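Local coordinates for putative lipoprotein (Campylobacter jejuni subsp. jejuni, PDB 2G5G) that binds two heme groups stacked face to face at a dimer interface and probably takes part in bacterial heme transport, at residues I30-E33 with D34-L37; E252-L255 with K256-D259; L232-D236 with F237-K241; F199-R202 with R203-D206. One frame throughout, in Å; residues are numbered along the deposited sequence.

Contact 1 (I30-E33 with D34-L37); sequences ISFE and DMIL
Ser31 OG accepts the backbone N-H of Asp34 at 3.0 Å, a nearly straight bond with an N-H...O angle of 162°. This is an N-cap: Ser31 sits just before helix 32-39, and its hydroxyl takes up an amide of the first turn. The hydroxyl lies between the backbone N and the carbonyl carbon (chi1 70°), which turns it over that turn. Two waters join the same two residues. One water accepts from Ser31 N and donates to Asp34 OD2. A second lies 2.6 Å from Ser31 OG and makes a weak bond to Asp34 OD1. The regular helical bonds begin here too, with Met35 N giving to Ser31 O at 2.9 Å and Ile36 N to Phe32 O.

The apolar side faces the protein. Ile30, two residues ahead of the helix, rests its CG1 3.5 Å from Asp34 CB. Its CD1 reaches the backbone of Asp34 and Met35. Ile21 of strand 19-23 and Tyr260 of strand 260-264 touch both Ile30 and Met35, so the helix start packs on these two strands. Phe32 packs on Met62, Ile63 and Ala66 of helix 54-73. Met35 CE, of a selenomethionine, and Ile36 CG1 both approach the Phe32 ring obliquely; Phe32 CE2 is 3.6 Å from Ile36 CG1.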
ATOM      1  N   ILE A  30      15.951 -35.370  15.837  1.00 26.53           N
ATOM      2  CA  ILE A  30      14.846 -36.031  16.551  1.00 26.84           C
ATOM      3  C   ILE A  30      13.918 -36.648  15.509  1.00 26.57           C
ATOM      4  O   ILE A  30      13.727 -36.070  14.446  1.00 27.19           O
ATOM      5  CB  ILE A  30      14.088 -35.024  17.499  1.00 26.80           C
ATOM      6  CG1 ILE A  30      13.056 -35.725  18.382  1.00 28.52           C
ATOM      7  CG2 ILE A  30      13.411 -33.935  16.729  1.00 26.52           C
ATOM      8  CD1 ILE A  30      12.280 -34.782  19.314  1.00 27.97           C
ATOM      9  N   SER A  31      13.376 -37.834  15.782  1.00 26.56           N
ATOM     10  CA  SER A  31      12.478 -38.440  14.801  1.00 27.42           C
ATOM     11  C   SER A  31      11.198 -37.629  14.693  1.00 27.34           C
ATOM     12  O   SER A  31      10.813 -36.960  15.640  1.00 27.32           O
ATOM     13  CB  SER A  31      12.165 -39.890  15.138  1.00 27.23           C
ATOM     14  OG  SER A  31      11.357 -39.969  16.285  1.00 26.55           O
ATOM     15  N   PHE A  32      10.574 -37.657  13.513  1.00 28.28           N
ATOM     16  CA  PHE A  32       9.244 -37.108  13.317  1.00 28.19           C
ATOM     17  C   PHE A  32       8.258 -37.581  14.410  1.00 28.75           C
ATOM     18  O   PHE A  32       7.598 -36.743  15.018  1.00 27.21           O
ATOM     19  CB  PHE A  32       8.735 -37.412  11.890  1.00 29.26           C
ATOM     20  CG  PHE A  32       7.372 -36.841  11.596  1.00 28.82           C
ATOM     21  CD1 PHE A  32       7.240 -35.639  10.938  1.00 30.09           C
ATOM     22  CD2 PHE A  32       6.216 -37.527  11.984  1.00 31.44           C
ATOM     23  CE1 PHE A  32       5.982 -35.112  10.671  1.00 30.40           C
ATOM     24  CE2 PHE A  32       4.957 -37.007  11.719  1.00 30.05           C
ATOM     25  CZ  PHE A  32       4.848 -35.793  11.051  1.00 28.66           C
ATOM     26  N   GLU A  33       8.196 -38.895  14.679  1.00 29.13           N
ATOM     27  CA  GLU A  33       7.340 -39.460  15.752  1.00 31.01           C
ATOM     28  C   GLU A  33       7.657 -38.839  17.130  1.00 29.86           C
ATOM     29  O   GLU A  33       6.742 -38.440  17.836  1.00 29.80           O
ATOM     30  CB  GLU A  33       7.508 -40.984  15.838  1.00 31.16           C
ATOM     31  CG  GLU A  33       6.212 -41.808  15.711  0.85 34.73           C
ATOM     32  CD  GLU A  33       6.464 -43.325  15.898  0.85 35.16           C
ATOM     33  OE1 GLU A  33       6.290 -44.102  14.925  0.85 40.90           O
ATOM     34  OE2 GLU A  33       6.847 -43.728  17.020  0.85 39.56           O
ATOM     35  N   ASP A  34       8.941 -38.792  17.513  1.00 28.20           N
ATOM     36  CA  ASP A  34       9.360 -38.139  18.768  1.00 27.90           C
ATOM     37  C   ASP A  34       9.043 -36.625  18.825  1.00 25.60           C
ATOM     38  O   ASP A  34       8.700 -36.119  19.895  1.00 26.13           O
ATOM     39  CB  ASP A  34      10.848 -38.375  19.066  1.00 28.23           C
ATOM     40  CG  ASP A  34      11.139 -39.817  19.519  1.00 30.95           C
ATOM     41  OD1 ASP A  34      10.203 -40.658  19.611  1.00 34.67           O
ATOM     42  OD2 ASP A  34      12.306 -40.100  19.791  1.00 32.94           O
HETATM   43  N   MSE A  35       9.140 -35.916  17.708  1.00 24.82           N
HETATM   44  CA  MSE A  35       8.702 -34.499  17.683  1.00 24.56           C
HETATM   45  C   MSE A  35       7.187 -34.419  17.965  1.00 24.15           C
HETATM   46  O   MSE A  35       6.745 -33.616  18.791  1.00 21.86           O
HETATM   47  CB  MSE A  35       9.029 -33.788  16.372  1.00 24.06           C
HETATM   48  CG  MSE A  35       8.616 -32.335  16.381  1.00 24.01           C
HETATM   49 SE   MSE A  35       8.614 -31.491  14.678  0.80 27.75          SE
HETATM   50  CE  MSE A  35       7.271 -32.536  13.679  1.00 24.80           C
ATOM     51  N   ILE A  36       6.408 -35.255  17.284  1.00 22.87           N
ATOM     52  CA  ILE A  36       4.963 -35.316  17.529  1.00 23.53           C
ATOM     53  C   ILE A  36       4.600 -35.536  18.997  1.00 23.35           C
ATOM     54  O   ILE A  36       3.738 -34.831  19.530  1.00 23.39           O
ATOM     55  CB  ILE A  36       4.273 -36.385  16.615  1.00 22.80           C
ATOM     56  CG1 ILE A  36       4.436 -36.014  15.116  1.00 23.57           C
ATOM     57  CG2 ILE A  36       2.813 -36.626  17.026  1.00 23.57           C
ATOM     58  CD1 ILE A  36       3.805 -34.697  14.667  1.00 23.02           C
ATOM     59  N   LEU A  37       5.246 -36.502  19.654  1.00 24.32           N
ATOM     60  CA  LEU A  37       4.957 -36.784  21.059  1.00 24.59           C
ATOM     61  C   LEU A  37       5.202 -35.535  21.908  1.00 24.00           C
ATOM     62  O   LEU A  37       4.442 -35.236  22.828  1.00 23.23           O
ATOM     63  CB  LEU A  37       5.784 -37.976  21.571  1.00 25.24           C
ATOM     64  CG  LEU A  37       5.598 -39.327  20.859  1.00 28.62           C
ATOM     65  CD1 LEU A  37       6.512 -40.408  21.459  1.00 31.10           C
ATOM     66  CD2 LEU A  37       4.139 -39.760  20.892  1.00 31.85           C
TER
HETATM   67  O   HOH W   1      14.077 -39.194  18.270  1.00 35.28           O
HETATM   68  O   HOH W   2      11.405 -42.467  17.154  1.00 40.27           O

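Contact 2 (E252-L255 with K256-D259); sequences EIDL and KDSD
Asp254 OD2 takes two donors from Lys256, and this is the tight part of the contact: an Asx turn leading into a short 3-10 turn in the loop between strands 243-248 and 260-264. The backbone N of Lys256 comes from the anti side of the carboxylate oxygen, Lys256 N to Asp254 OD2 being 3.0 Å. The ammonium comes from the syn side and the other face of the plane, and Lys256 NZ forms a salt bridge with Asp254 OD2 at 2.7 Å. To get there the lysine chain folds back on itself, with bends at chi3 (-71°) and chi4 (-51°). Its CB, CG and CE curl round the same oxygen. The other oxygen, Asp254 OD1, has a salt bridge to Lys227, so the carboxylate lies between two lysines, which probably stabilise its negative charge.

The turn itself is closed by Asp257 N, which gives to Asp254 O at 3.1 Å from well above the carbonyl plane.

On the looser side two waters bridge the turn. Asp257 OD2 lies 3.6 Å from Asp254 CB, and a water bridges this oxygen to Asp254 N. Asp257 OD1 turns to Ser225 OG, outside the turn. Ser258 OG bonds to Tyr260 O. A second water donates to both Asp254 O and Ser258 OG, each 2.8 Å from the water oxygen.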
ATOM      1  N   GLU A 252      18.818 -19.585   5.557  1.00 33.81           N
ATOM      2  CA  GLU A 252      19.529 -19.608   6.835  1.00 33.59           C
ATOM      3  C   GLU A 252      18.610 -20.045   7.973  1.00 31.74           C
ATOM      4  O   GLU A 252      17.403 -19.797   7.929  1.00 30.28           O
ATOM      5  CB  GLU A 252      20.095 -18.221   7.178  1.00 34.92           C
ATOM      6  CG  GLU A 252      21.131 -17.647   6.175  1.00 40.19           C
ATOM      7  CD  GLU A 252      22.515 -18.309   6.287  1.00 47.24           C
ATOM      8  OE1 GLU A 252      23.076 -18.354   7.410  1.00 50.43           O
ATOM      9  OE2 GLU A 252      23.041 -18.780   5.247  1.00 50.16           O
ATOM     10  N   ILE A 253      19.207 -20.673   8.986  1.00 29.79           N
ATOM     11  CA  ILE A 253      18.492 -21.172  10.152  1.00 29.35           C
ATOM     12  C   ILE A 253      19.029 -20.488  11.388  1.00 28.78           C
ATOM     13  O   ILE A 253      20.229 -20.610  11.711  1.00 29.71           O
ATOM     14  CB  ILE A 253      18.630 -22.709  10.271  1.00 29.44           C
ATOM     15  CG1 ILE A 253      17.904 -23.372   9.074  1.00 29.98           C
ATOM     16  CG2 ILE A 253      18.120 -23.239  11.634  1.00 29.62           C
ATOM     17  CD1 ILE A 253      18.026 -24.848   9.025  1.00 29.04           C
ATOM     18  N   ASP A 254      18.151 -19.757  12.066  1.00 26.61           N
ATOM     19  CA  ASP A 254      18.448 -19.231  13.376  1.00 25.38           C
ATOM     20  C   ASP A 254      17.717 -20.106  14.379  1.00 24.55           C
ATOM     21  O   ASP A 254      16.469 -20.184  14.377  1.00 23.06           O
ATOM     22  CB  ASP A 254      17.997 -17.770  13.470  1.00 25.70           C
ATOM     23  CG  ASP A 254      18.440 -17.092  14.750  1.00 26.72           C
ATOM     24  OD1 ASP A 254      18.564 -15.867  14.710  1.00 29.58           O
ATOM     25  OD2 ASP A 254      18.696 -17.738  15.786  1.00 31.12           O
ATOM     26  N   LEU A 255      18.497 -20.778  15.217  1.00 23.27           N
ATOM     27  CA  LEU A 255      17.973 -21.684  16.229  1.00 23.18           C
ATOM     28  C   LEU A 255      17.034 -21.001  17.224  1.00 22.95           C
ATOM     29  O   LEU A 255      16.112 -21.615  17.734  1.00 22.32           O
ATOM     30  CB  LEU A 255      19.130 -22.361  16.964  1.00 23.19           C
ATOM     31  CG  LEU A 255      20.056 -23.276  16.160  1.00 24.29           C
ATOM     32  CD1 LEU A 255      21.317 -23.569  17.003  1.00 23.77           C
ATOM     33  CD2 LEU A 255      19.317 -24.554  15.716  1.00 25.83           C
ATOM     34  N   LYS A 256      17.276 -19.726  17.486  1.00 22.86           N
ATOM     35  CA  LYS A 256      16.472 -18.955  18.404  1.00 24.15           C
ATOM     36  C   LYS A 256      15.049 -18.680  17.918  1.00 22.85           C
ATOM     37  O   LYS A 256      14.223 -18.208  18.711  1.00 23.35           O
ATOM     38  CB  LYS A 256      17.154 -17.613  18.708  1.00 24.15           C
ATOM     39  CG  LYS A 256      18.558 -17.737  19.315  1.00 26.33           C
ATOM     40  CD  LYS A 256      19.206 -16.340  19.620  1.00 27.91           C
ATOM     41  CE  LYS A 256      19.628 -15.543  18.331  1.00 31.76           C
ATOM     42  NZ  LYS A 256      20.480 -16.330  17.324  1.00 30.75           N
ATOM     43  N   ASP A 257      14.788 -18.904  16.630  1.00 21.42           N
ATOM     44  CA  ASP A 257      13.488 -18.616  16.038  1.00 21.93           C
ATOM     45  C   ASP A 257      12.413 -19.632  16.444  1.00 20.85           C
ATOM     46  O   ASP A 257      11.226 -19.352  16.336  1.00 20.61           O
ATOM     47  CB  ASP A 257      13.584 -18.603  14.507  1.00 22.24           C
ATOM     48  CG  ASP A 257      13.988 -17.261  13.959  1.00 22.66           C
ATOM     49  OD1 ASP A 257      13.809 -16.249  14.649  1.00 24.95           O
ATOM     50  OD2 ASP A 257      14.487 -17.223  12.818  1.00 28.18           O
ATOM     51  N   SER A 258      12.813 -20.822  16.870  1.00 19.94           N
ATOM     52  CA  SER A 258      11.812 -21.882  17.012  1.00 19.45           C
ATOM     53  C   SER A 258      12.316 -22.927  18.029  1.00 18.77           C
ATOM     54  O   SER A 258      13.427 -22.801  18.520  1.00 19.11           O
ATOM     55  CB  SER A 258      11.546 -22.483  15.626  1.00 19.00           C
ATOM     56  OG  SER A 258      12.640 -23.273  15.180  1.00 19.78           O
ATOM     57  N   ASP A 259      11.494 -23.919  18.357  1.00 17.61           N
ATOM     58  CA  ASP A 259      11.879 -25.033  19.241  1.00 17.46           C
ATOM     59  C   ASP A 259      12.266 -26.288  18.458  1.00 17.83           C
ATOM     60  O   ASP A 259      13.037 -27.145  18.944  1.00 17.40           O
ATOM     61  CB  ASP A 259      10.726 -25.345  20.204  1.00 16.64           C
ATOM     62  CG  ASP A 259      10.362 -24.130  21.048  1.00 18.99           C
ATOM     63  OD1 ASP A 259      11.265 -23.655  21.802  1.00 18.27           O
ATOM     64  OD2 ASP A 259       9.224 -23.612  20.922  1.00 17.55           O
TER
HETATM   65  O   HOH W   3      14.804 -22.297  13.666  1.00 26.72           O
HETATM   66  O   HOH W   4      15.536 -19.202  11.162  1.00 27.09           O

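Contact 3 (L232-D236 with F237-K241); sequences LHIQD and FKSSK
Phe237 N gives its hydrogen to His233 O at 2.9 Å, the last regular bond of helix 230-236. The ring sits by the same carbonyl, oblique to it, Phe237 CD2 3.4 Å from His233 O. One residue on, Lys238 N bonds to Gln235 O at 2.9 Å, with the donor 60° out of the carbonyl plane. The chain has left helical geometry at this point. Lys238 has a positive phi of 61°, and with its bond to Gln235 O and Ser239 N 3.5 Å from Ile234 O the end is a Schellman motif. The turn at Lys238 sets Ser239 CB against the CG2 branch of Ile234, 3.8 Å away. Ser239 OG, anti to the backbone N (chi1 -174°), is carried forward along the chain. There it accepts from Lys241 N at 3.1 Å and forms an ST turn.

Further out, helix 187-210 packs on His233 and Phe237: Arg202 and Asp206 lie against the Phe237 ring, and Arg202 NE hydrogen-bonds to His233 ND1. The Asp236 carboxylate bonds to residues 160-162, its OD2 accepting from Tyr160 N and bonding to Ser162 OG, its OD1 accepting from Val161 N.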
ATOM      1  N   LEU A 232       6.401 -13.548  21.587  1.00 19.98           N
ATOM      2  CA  LEU A 232       6.607 -12.405  22.470  1.00 20.83           C
ATOM      3  C   LEU A 232       5.279 -11.823  22.958  1.00 20.53           C
ATOM      4  O   LEU A 232       5.165 -11.404  24.107  1.00 20.37           O
ATOM      5  CB  LEU A 232       7.387 -11.300  21.746  1.00 21.66           C
ATOM      6  CG  LEU A 232       8.748 -11.679  21.153  1.00 25.03           C
ATOM      7  CD1 LEU A 232       9.317 -10.484  20.360  1.00 26.28           C
ATOM      8  CD2 LEU A 232       9.687 -12.104  22.292  1.00 27.81           C
ATOM      9  N   HIS A 233       4.286 -11.808  22.076  1.00 20.16           N
ATOM     10  CA  HIS A 233       2.987 -11.212  22.388  1.00 20.36           C
ATOM     11  C   HIS A 233       2.219 -12.129  23.313  1.00 20.18           C
ATOM     12  O   HIS A 233       1.577 -11.658  24.259  1.00 20.49           O
ATOM     13  CB  HIS A 233       2.185 -10.904  21.111  1.00 20.27           C
ATOM     14  CG  HIS A 233       2.860  -9.911  20.214  1.00 21.94           C
ATOM     15  ND1 HIS A 233       2.507  -8.580  20.176  1.00 23.37           N
ATOM     16  CD2 HIS A 233       3.880 -10.054  19.333  1.00 21.61           C
ATOM     17  CE1 HIS A 233       3.282  -7.944  19.314  1.00 22.58           C
ATOM     18  NE2 HIS A 233       4.124  -8.815  18.788  1.00 22.09           N
ATOM     19  N   ILE A 234       2.339 -13.446  23.091  1.00 19.68           N
ATOM     20  CA  ILE A 234       1.780 -14.440  24.041  1.00 20.23           C
ATOM     21  C   ILE A 234       2.309 -14.219  25.462  1.00 21.09           C
ATOM     22  O   ILE A 234       1.552 -14.230  26.432  1.00 22.09           O
ATOM     23  CB  ILE A 234       2.020 -15.901  23.557  1.00 19.75           C
ATOM     24  CG1 ILE A 234       1.222 -16.172  22.268  1.00 19.92           C
ATOM     25  CG2 ILE A 234       1.679 -16.957  24.682  1.00 18.40           C
ATOM     26  CD1 ILE A 234       1.544 -17.545  21.600  1.00 20.91           C
ATOM     27  N   GLN A 235       3.618 -13.994  25.594  1.00 22.36           N
ATOM     28  CA  GLN A 235       4.239 -13.701  26.891  1.00 23.32           C
ATOM     29  C   GLN A 235       3.640 -12.479  27.543  1.00 23.11           C
ATOM     30  O   GLN A 235       3.347 -12.502  28.746  1.00 22.60           O
ATOM     31  CB  GLN A 235       5.749 -13.436  26.743  1.00 22.42           C
ATOM     32  CG  GLN A 235       6.557 -14.648  26.324  1.00 25.78           C
ATOM     33  CD  GLN A 235       8.053 -14.340  26.265  1.00 27.62           C
ATOM     34  OE1 GLN A 235       8.697 -14.583  25.245  1.00 35.92           O
ATOM     35  NE2 GLN A 235       8.610 -13.809  27.364  1.00 28.03           N
ATOM     36  N   ASP A 236       3.491 -11.402  26.751  1.00 22.88           N
ATOM     37  CA  ASP A 236       2.904 -10.131  27.230  1.00 23.20           C
ATOM     38  C   ASP A 236       1.444 -10.284  27.645  1.00 23.57           C
ATOM     39  O   ASP A 236       0.990  -9.569  28.559  1.00 24.53           O
ATOM     40  CB  ASP A 236       3.040  -9.004  26.191  1.00 21.61           C
ATOM     41  CG  ASP A 236       4.454  -8.354  26.174  1.00 23.88           C
ATOM     42  OD1 ASP A 236       5.277  -8.619  27.078  1.00 23.78           O
ATOM     43  OD2 ASP A 236       4.722  -7.569  25.237  1.00 24.97           O
ATOM     44  N   PHE A 237       0.706 -11.197  27.002  1.00 22.97           N
ATOM     45  CA  PHE A 237      -0.648 -11.552  27.465  1.00 22.99           C
ATOM     46  C   PHE A 237      -0.684 -12.297  28.831  1.00 23.49           C
ATOM     47  O   PHE A 237      -1.776 -12.538  29.371  1.00 24.11           O
ATOM     48  CB  PHE A 237      -1.419 -12.376  26.386  1.00 22.70           C
ATOM     49  CG  PHE A 237      -2.181 -11.536  25.360  1.00 23.81           C
ATOM     50  CD1 PHE A 237      -3.271 -10.753  25.736  1.00 24.92           C
ATOM     51  CD2 PHE A 237      -1.824 -11.555  24.015  1.00 25.04           C
ATOM     52  CE1 PHE A 237      -3.947 -10.006  24.799  1.00 24.39           C
ATOM     53  CE2 PHE A 237      -2.511 -10.820  23.069  1.00 23.84           C
ATOM     54  CZ  PHE A 237      -3.575 -10.041  23.459  1.00 24.79           C
ATOM     55  N   LYS A 238       0.486 -12.690  29.343  1.00 22.34           N
ATOM     56  CA  LYS A 238       0.657 -13.452  30.594  1.00 23.01           C
ATOM     57  C   LYS A 238      -0.046 -14.818  30.526  1.00 22.79           C
ATOM     58  O   LYS A 238      -0.660 -15.242  31.490  1.00 22.03           O
ATOM     59  CB  LYS A 238       0.205 -12.632  31.832  1.00 23.33           C
ATOM     60  CG  LYS A 238       0.756 -11.212  31.841  1.00 26.93           C
ATOM     61  CD  LYS A 238       2.016 -11.125  32.657  1.00 35.47           C
ATOM     62  CE  LYS A 238       1.762 -10.307  33.928  1.00 39.94           C
ATOM     63  NZ  LYS A 238       2.819 -10.484  35.007  1.00 42.50           N
ATOM     64  N   SER A 239       0.066 -15.495  29.385  1.00 22.39           N
ATOM     65  CA  SER A 239      -0.459 -16.846  29.232  1.00 22.79           C
ATOM     66  C   SER A 239       0.414 -17.843  29.997  1.00 22.67           C
ATOM     67  O   SER A 239       1.641 -17.758  29.953  1.00 23.12           O
ATOM     68  CB  SER A 239      -0.474 -17.238  27.762  1.00 23.16           C
ATOM     69  OG  SER A 239      -1.113 -18.505  27.613  1.00 21.79           O
ATOM     70  N   SER A 240      -0.214 -18.798  30.693  1.00 21.86           N
ATOM     71  CA  SER A 240       0.526 -19.949  31.206  1.00 22.38           C
ATOM     72  C   SER A 240       0.446 -21.183  30.288  1.00 20.90           C
ATOM     73  O   SER A 240       0.941 -22.245  30.657  1.00 20.88           O
ATOM     74  CB  SER A 240       0.083 -20.335  32.607  1.00 22.88           C
ATOM     75  OG  SER A 240       0.595 -19.418  33.551  1.00 28.01           O
ATOM     76  N   LYS A 241      -0.182 -21.045  29.120  1.00 19.39           N
ATOM     77  CA  LYS A 241      -0.230 -22.126  28.118  1.00 18.02           C
ATOM     78  C   LYS A 241       1.162 -22.556  27.740  1.00 18.73           C
ATOM     79  O   LYS A 241       2.098 -21.723  27.676  1.00 18.31           O
ATOM     80  CB  LYS A 241      -0.977 -21.694  26.846  1.00 18.00           C
ATOM     81  CG  LYS A 241      -2.508 -21.630  27.020  1.00 15.20           C
ATOM     82  CD  LYS A 241      -3.202 -21.402  25.708  1.00 16.86           C
ATOM     83  CE  LYS A 241      -4.751 -21.482  25.842  1.00 15.17           C
ATOM     84  NZ  LYS A 241      -5.275 -21.221  24.444  1.00 19.32           N
TER

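Contact 4 (F199-R202 with R203-D206); sequences FKDR and RMAD
This is a contact between successive turns within the long helix 187-210, where Lys200 reaches the heme and Asp201, Met204 and Ala205 face helix 230-236. Four backbone bonds of the i to i+4 kind join the turns. Asp206 N to Arg202 O is 2.8 Å, and the straightest is Met204 N to Lys200 O, at 3.0 Å and 172°.

The side-chain contact is made by selenomethionine Met204. Its CG lies close over the preceding turn, Met204 CG to Lys200 O being 3.3 Å. The chain then bends at chi3 (-106°) and returns its methyl toward that turn. The contacts there are looser, Met204 CE being 4.0 Å from Lys200 CB and 4.1 Å from Asp201 OD1. Lys200 itself is stretched out, and its NZ hydrogen-bonds to a heme carboxylate oxygen, where its charge probably helps to balance the propionate. Asp201 OD1 is held by His223 ND1.

The two arginine chains bend to turn their guanidinium groups out to different partners: Arg202 NH2 donates to Lys158 O, while Arg203 NH2 makes a salt bridge with Glu146. Ala205 CB, directed at the preceding turn, lies 3.3 Å from Asp201 O.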
ATOM      1  N   PHE A 199       0.953  -5.299  15.112  1.00 26.79           N
ATOM      2  CA  PHE A 199      -0.488  -5.479  15.302  1.00 27.63           C
ATOM      3  C   PHE A 199      -1.010  -6.852  14.869  1.00 26.09           C
ATOM      4  O   PHE A 199      -1.859  -7.410  15.569  1.00 26.82           O
ATOM      5  CB  PHE A 199      -1.282  -4.367  14.592  1.00 29.31           C
ATOM      6  CG  PHE A 199      -1.521  -3.142  15.439  1.00 32.24           C
ATOM      7  CD1 PHE A 199      -0.668  -2.035  15.353  1.00 35.41           C
ATOM      8  CD2 PHE A 199      -2.624  -3.065  16.276  1.00 36.31           C
ATOM      9  CE1 PHE A 199      -0.893  -0.897  16.127  1.00 35.35           C
ATOM     10  CE2 PHE A 199      -2.858  -1.921  17.049  1.00 37.29           C
ATOM     11  CZ  PHE A 199      -1.987  -0.836  16.963  1.00 36.39           C
ATOM     12  N   LYS A 200      -0.543  -7.375  13.725  1.00 24.70           N
ATOM     13  CA  LYS A 200      -0.915  -8.708  13.231  1.00 24.62           C
ATOM     14  C   LYS A 200      -0.504  -9.743  14.269  1.00 24.31           C
ATOM     15  O   LYS A 200      -1.283 -10.621  14.626  1.00 24.12           O
ATOM     16  CB  LYS A 200      -0.217  -9.054  11.906  1.00 23.83           C
ATOM     17  CG  LYS A 200      -0.766  -8.314  10.662  1.00 26.33           C
ATOM     18  CD  LYS A 200       0.088  -8.571   9.431  1.00 23.91           C
ATOM     19  CE  LYS A 200      -0.666  -8.146   8.149  1.00 27.53           C
ATOM     20  NZ  LYS A 200       0.247  -8.282   6.989  1.00 27.09           N
ATOM     21  N   ASP A 201       0.718  -9.605  14.772  1.00 23.60           N
ATOM     22  CA  ASP A 201       1.275 -10.519  15.785  1.00 23.00           C
ATOM     23  C   ASP A 201       0.485 -10.514  17.089  1.00 22.79           C
ATOM     24  O   ASP A 201       0.214 -11.570  17.671  1.00 21.76           O
ATOM     25  CB  ASP A 201       2.749 -10.163  15.996  1.00 22.98           C
ATOM     26  CG  ASP A 201       3.615 -10.642  14.849  1.00 23.87           C
ATOM     27  OD1 ASP A 201       3.164 -11.545  14.094  1.00 23.85           O
ATOM     28  OD2 ASP A 201       4.743 -10.115  14.668  1.00 23.23           O
ATOM     29  N   ARG A 202       0.040  -9.325  17.491  1.00 21.88           N
ATOM     30  CA  ARG A 202      -0.745  -9.128  18.689  1.00 22.71           C
ATOM     31  C   ARG A 202      -2.108  -9.818  18.570  1.00 22.72           C
ATOM     32  O   ARG A 202      -2.529 -10.510  19.493  1.00 22.27           O
ATOM     33  CB  ARG A 202      -0.930  -7.629  18.960  1.00 22.09           C
ATOM     34  CG  ARG A 202      -1.681  -7.297  20.245  1.00 24.70           C
ATOM     35  CD  ARG A 202      -0.989  -7.884  21.474  1.00 23.30           C
ATOM     36  NE  ARG A 202       0.385  -7.404  21.693  1.00 22.70           N
ATOM     37  CZ  ARG A 202       0.693  -6.299  22.376  1.00 25.26           C
ATOM     38  NH1 ARG A 202      -0.265  -5.526  22.902  1.00 26.72           N
ATOM     39  NH2 ARG A 202       1.964  -5.952  22.536  1.00 24.91           N
ATOM     40  N   ARG A 203      -2.758  -9.630  17.428  1.00 22.35           N
ATOM     41  CA  ARG A 203      -4.079 -10.230  17.160  1.00 22.73           C
ATOM     42  C   ARG A 203      -4.006 -11.751  17.100  1.00 22.29           C
ATOM     43  O   ARG A 203      -4.776 -12.407  17.796  1.00 21.06           O
ATOM     44  CB  ARG A 203      -4.679  -9.701  15.852  1.00 23.02           C
ATOM     45  CG  ARG A 203      -5.931 -10.484  15.362  1.00 24.05           C
ATOM     46  CD  ARG A 203      -7.101 -10.355  16.313  1.00 24.43           C
ATOM     47  NE  ARG A 203      -7.444  -8.945  16.556  1.00 25.52           N
ATOM     48  CZ  ARG A 203      -8.157  -8.168  15.720  1.00 27.32           C
ATOM     49  NH1 ARG A 203      -8.640  -8.631  14.571  1.00 25.51           N
ATOM     50  NH2 ARG A 203      -8.383  -6.910  16.055  1.00 26.51           N
HETATM   51  N   MSE A 204      -3.102 -12.294  16.278  1.00 21.28           N
HETATM   52  CA  MSE A 204      -2.887 -13.741  16.229  1.00 22.43           C
HETATM   53  C   MSE A 204      -2.607 -14.303  17.630  1.00 21.74           C
HETATM   54  O   MSE A 204      -3.199 -15.337  17.982  1.00 20.86           O
HETATM   55  CB  MSE A 204      -1.812 -14.130  15.220  1.00 21.68           C
HETATM   56  CG  MSE A 204      -2.172 -13.704  13.756  1.00 20.58           C
HETATM   57 SE   MSE A 204      -1.139 -14.600  12.488  0.80 27.75          SE
HETATM   58  CE  MSE A 204      -0.008 -13.042  12.064  1.00 26.53           C
ATOM     59  N   ALA A 205      -1.741 -13.638  18.416  1.00 20.53           N
ATOM     60  CA  ALA A 205      -1.539 -13.998  19.845  1.00 20.31           C
ATOM     61  C   ALA A 205      -2.823 -13.958  20.666  1.00 20.80           C
ATOM     62  O   ALA A 205      -3.078 -14.854  21.488  1.00 19.06           O
ATOM     63  CB  ALA A 205      -0.481 -13.139  20.512  1.00 20.36           C
ATOM     64  N   ASP A 206      -3.628 -12.922  20.446  1.00 20.04           N
ATOM     65  CA  ASP A 206      -4.870 -12.739  21.191  1.00 22.42           C
ATOM     66  C   ASP A 206      -5.758 -13.969  20.923  1.00 21.92           C
ATOM     67  O   ASP A 206      -6.246 -14.610  21.852  1.00 22.22           O
ATOM     68  CB  ASP A 206      -5.515 -11.404  20.735  1.00 22.51           C
ATOM     69  CG  ASP A 206      -6.679 -10.934  21.620  1.00 26.39           C
ATOM     70  OD1 ASP A 206      -7.097 -11.603  22.581  1.00 29.90           O
ATOM     71  OD2 ASP A 206      -7.184  -9.846  21.335  1.00 27.40           O
TER

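Followed from the N terminus, the four contacts come in series as 1, 4, 3 and 2, and none nests in or crosses another. Each is local and closes no long loop. Contact 1 starts helix 32-39, straight after strand 28-29. Contact 4 lies within helix 187-210 and contact 3 ends helix 230-236. Contact 2 turns the chain into strand 260-264. Contacts 3 and 4 touch, their centres about 11 Å apart, which ties the two helices together through His233 NE2 on Asp201 CB and His233 CB on Ala205 CB. Contacts 1 and 4 lie on opposite sides of the chain's centre, and contact 4 reaches the heme.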